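Local coordinates for membrane-bound lysozyme inhibitor of C-type lysozyme (Pseudomonas aeruginosa, PDB 3F6Z), which specifically inhibits C-type lysozymes as an outer-membrane lipoprotein, at residues B[18-23]-B[32-37]. Numbering follows the deposited sequence.
Sequences TRSVDY and TVQYLN
Tyr23 and Tyr35 approach from opposite directions, the Tyr23 ring reaching over to the face of the sheet that carries Tyr35, Val21 and Val33, and Tyr35 OH donates a hydrogen bond to Tyr23 OH (2.6 Å). This is the tightly packed side of an antiparallel hairpin formed by strands 16-25 and 30-38 of the barrel. Val21 CG1 stands anti to the backbone N (chi1 -176°), which places CG2 at the in-plane edge of the Tyr35 ring, 3.8 Å from Tyr35 CE2, while Val33 CG1 lies over one face of that ring, toward its rim. Val33 turns its other methyl, CG2, to Tyr23 CE2 at 4.0 Å. Beneath these side chains, two hydrogen-bonded pairs, Arg19 with Tyr35 and Val21 with Val33, zip the strands together.

The other face is looser and largely polar, with Thr18, Ser20, Asp22 and Thr32 exposed to solvent. There Thr32 OG1 donates to Asp22 OD1 (2.7 Å), whereas Thr18 CG2 merely touches Gln34 NE2 at 3.8 Å.

Tyr35 OH also bonds Trp74 NE1 on strand 72-77. Gripped by two bonds, this hydroxyl has its proton directed at Tyr23 OH, consistent with an ordered polar patch near Lys77, inferred to block the lysozyme active site; the Tyr23 and Lys77 side chains are about 9 Å apart.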
ATOM      1  N   THR B  18     -11.149   6.076  20.220  1.00 36.66           N
ATOM      2  CA  THR B  18     -11.289   4.649  19.964  1.00 37.14           C
ATOM      3  C   THR B  18     -12.736   4.236  19.753  1.00 36.21           C
ATOM      4  O   THR B  18     -13.640   4.717  20.434  1.00 37.42           O
ATOM      5  CB  THR B  18     -10.686   3.836  21.126  1.00 37.27           C
ATOM      6  OG1 THR B  18      -9.284   4.123  21.223  1.00 37.98           O
ATOM      7  CG2 THR B  18     -10.874   2.350  20.895  1.00 39.93           C
ATOM      8  N   ARG B  19     -12.946   3.324  18.815  1.00 35.06           N
ATOM      9  CA  ARG B  19     -14.288   2.872  18.507  1.00 34.70           C
ATOM     10  C   ARG B  19     -14.309   1.451  17.949  1.00 34.25           C
ATOM     11  O   ARG B  19     -13.490   1.093  17.102  1.00 34.36           O
ATOM     12  CB  ARG B  19     -14.905   3.841  17.504  1.00 36.84           C
ATOM     13  CG  ARG B  19     -16.299   3.490  17.047  1.00 41.78           C
ATOM     14  CD  ARG B  19     -16.712   4.414  15.921  1.00 44.69           C
ATOM     15  NE  ARG B  19     -17.921   3.952  15.255  1.00 47.98           N
ATOM     16  CZ  ARG B  19     -18.276   4.321  14.030  1.00 49.75           C
ATOM     17  NH1 ARG B  19     -17.509   5.162  13.344  1.00 50.93           N
ATOM     18  NH2 ARG B  19     -19.390   3.844  13.488  1.00 50.80           N
ATOM     19  N   SER B  20     -15.242   0.639  18.437  1.00 33.05           N
ATOM     20  CA  SER B  20     -15.383  -0.736  17.966  1.00 31.91           C
ATOM     21  C   SER B  20     -16.613  -0.813  17.078  1.00 30.36           C
ATOM     22  O   SER B  20     -17.677  -0.318  17.439  1.00 30.60           O
ATOM     23  CB  SER B  20     -15.545  -1.699  19.141  1.00 32.62           C
ATOM     24  OG  SER B  20     -14.368  -1.744  19.922  1.00 36.28           O
ATOM     25  N   VAL B  21     -16.472  -1.435  15.914  1.00 28.81           N
ATOM     26  CA  VAL B  21     -17.594  -1.541  14.996  1.00 28.29           C
ATOM     27  C   VAL B  21     -17.788  -2.980  14.530  1.00 28.76           C
ATOM     28  O   VAL B  21     -16.824  -3.658  14.160  1.00 29.21           O
ATOM     29  CB  VAL B  21     -17.386  -0.618  13.764  1.00 26.55           C
ATOM     30  CG1 VAL B  21     -18.604  -0.674  12.855  1.00 25.89           C
ATOM     31  CG2 VAL B  21     -17.131   0.818  14.227  1.00 25.72           C
ATOM     32  N   ASP B  22     -19.036  -3.442  14.557  1.00 27.70           N
ATOM     33  CA  ASP B  22     -19.347  -4.798  14.125  1.00 28.81           C
ATOM     34  C   ASP B  22     -19.756  -4.777  12.663  1.00 27.71           C
ATOM     35  O   ASP B  22     -20.479  -3.882  12.230  1.00 28.05           O
ATOM     36  CB  ASP B  22     -20.486  -5.390  14.960  1.00 31.71           C
ATOM     37  CG  ASP B  22     -20.280  -5.195  16.449  1.00 33.01           C
ATOM     38  OD1 ASP B  22     -19.179  -5.501  16.950  1.00 34.90           O
ATOM     39  OD2 ASP B  22     -21.225  -4.733  17.118  1.00 34.88           O
ATOM     40  N   TYR B  23     -19.288  -5.764  11.907  1.00 26.15           N
ATOM     41  CA  TYR B  23     -19.593  -5.862  10.485  1.00 27.68           C
ATOM     42  C   TYR B  23     -20.092  -7.249  10.128  1.00 29.98           C
ATOM     43  O   TYR B  23     -19.982  -8.199  10.907  1.00 30.80           O
ATOM     44  CB  TYR B  23     -18.341  -5.619   9.624  1.00 23.69           C
ATOM     45  CG  TYR B  23     -17.803  -4.208   9.602  1.00 23.13           C
ATOM     46  CD1 TYR B  23     -18.122  -3.331   8.561  1.00 20.66           C
ATOM     47  CD2 TYR B  23     -16.959  -3.753  10.615  1.00 20.87           C
ATOM     48  CE1 TYR B  23     -17.609  -2.037   8.534  1.00 20.19           C
ATOM     49  CE2 TYR B  23     -16.445  -2.460  10.602  1.00 21.03           C
ATOM     50  CZ  TYR B  23     -16.774  -1.607   9.565  1.00 20.26           C
ATOM     51  OH  TYR B  23     -16.290  -0.317   9.590  1.00 20.61           O
ATOM     52  N   THR B  32     -15.627  -7.896  14.406  1.00 26.64           N
ATOM     53  CA  THR B  32     -15.592  -6.561  14.979  1.00 25.55           C
ATOM     54  C   THR B  32     -14.229  -5.937  14.741  1.00 24.55           C
ATOM     55  O   THR B  32     -13.203  -6.592  14.901  1.00 22.51           O
ATOM     56  CB  THR B  32     -15.846  -6.600  16.498  1.00 26.76           C
ATOM     57  OG1 THR B  32     -17.121  -7.205  16.750  1.00 27.42           O
ATOM     58  CG2 THR B  32     -15.825  -5.189  17.082  1.00 26.05           C
ATOM     59  N   VAL B  33     -14.232  -4.660  14.373  1.00 24.27           N
ATOM     60  CA  VAL B  33     -13.004  -3.931  14.100  1.00 22.65           C
ATOM     61  C   VAL B  33     -12.799  -2.820  15.119  1.00 23.22           C
ATOM     62  O   VAL B  33     -13.759  -2.213  15.593  1.00 24.08           O
ATOM     63  CB  VAL B  33     -13.049  -3.296  12.685  1.00 23.48           C
ATOM     64  CG1 VAL B  33     -11.868  -2.341  12.488  1.00 22.73           C
ATOM     65  CG2 VAL B  33     -13.032  -4.387  11.622  1.00 22.37           C
ATOM     66  N   GLN B  34     -11.548  -2.553  15.468  1.00 21.52           N
ATOM     67  CA  GLN B  34     -11.280  -1.473  16.398  1.00 22.61           C
ATOM     68  C   GLN B  34     -10.570  -0.360  15.645  1.00 21.79           C
ATOM     69  O   GLN B  34      -9.534  -0.581  15.016  1.00 22.02           O
ATOM     70  CB  GLN B  34     -10.414  -1.931  17.578  1.00 24.11           C
ATOM     71  CG  GLN B  34     -10.254  -0.836  18.622  1.00 30.53           C
ATOM     72  CD  GLN B  34      -9.454  -1.262  19.835  1.00 34.29           C
ATOM     73  OE1 GLN B  34      -8.254  -1.523  19.748  1.00 35.72           O
ATOM     74  NE2 GLN B  34     -10.120  -1.331  20.981  1.00 37.39           N
ATOM     75  N   TYR B  35     -11.139   0.835  15.699  1.00 20.29           N
ATOM     76  CA  TYR B  35     -10.546   1.975  15.028  1.00 19.85           C
ATOM     77  C   TYR B  35      -9.851   2.854  16.048  1.00 20.79           C
ATOM     78  O   TYR B  35     -10.386   3.104  17.129  1.00 22.86           O
ATOM     79  CB  TYR B  35     -11.625   2.767  14.279  1.00 18.16           C
ATOM     80  CG  TYR B  35     -12.198   2.005  13.110  1.00 16.42           C
ATOM     81  CD1 TYR B  35     -11.436   1.787  11.963  1.00 16.40           C
ATOM     82  CD2 TYR B  35     -13.479   1.456  13.165  1.00 16.34           C
ATOM     83  CE1 TYR B  35     -11.929   1.041  10.900  1.00 16.74           C
ATOM     84  CE2 TYR B  35     -13.987   0.704  12.102  1.00 16.83           C
ATOM     85  CZ  TYR B  35     -13.203   0.502  10.977  1.00 16.89           C
ATOM     86  OH  TYR B  35     -13.675  -0.244   9.932  1.00 19.61           O
ATOM     87  N   LEU B  36      -8.647   3.301  15.709  1.00 20.24           N
ATOM     88  CA  LEU B  36      -7.876   4.170  16.585  1.00 20.86           C
ATOM     89  C   LEU B  36      -7.378   5.366  15.791  1.00 20.85           C
ATOM     90  O   LEU B  36      -6.626   5.214  14.828  1.00 19.54           O
ATOM     91  CB  LEU B  36      -6.685   3.426  17.202  1.00 21.05           C
ATOM     92  CG  LEU B  36      -7.007   2.235  18.112  1.00 24.27           C
ATOM     93  CD1 LEU B  36      -6.993   0.947  17.289  1.00 25.13           C
ATOM     94  CD2 LEU B  36      -5.976   2.146  19.232  1.00 24.77           C
ATOM     95  N   ASN B  37      -7.820   6.552  16.201  1.00 19.68           N
ATOM     96  CA  ASN B  37      -7.436   7.793  15.551  1.00 19.80           C
ATOM     97  C   ASN B  37      -6.757   8.717  16.556  1.00 19.41           C
ATOM     98  O   ASN B  37      -7.364   9.139  17.545  1.00 19.74           O
ATOM     99  CB  ASN B  37      -8.669   8.487  14.969  1.00 19.13           C
ATOM    100  CG  ASN B  37      -9.453   7.590  14.031  1.00 20.03           C
ATOM    101  OD1 ASN B  37     -10.664   7.415  14.191  1.00 22.84           O
ATOM    102  ND2 ASN B  37      -8.771   7.018  13.044  1.00 16.93           N
TER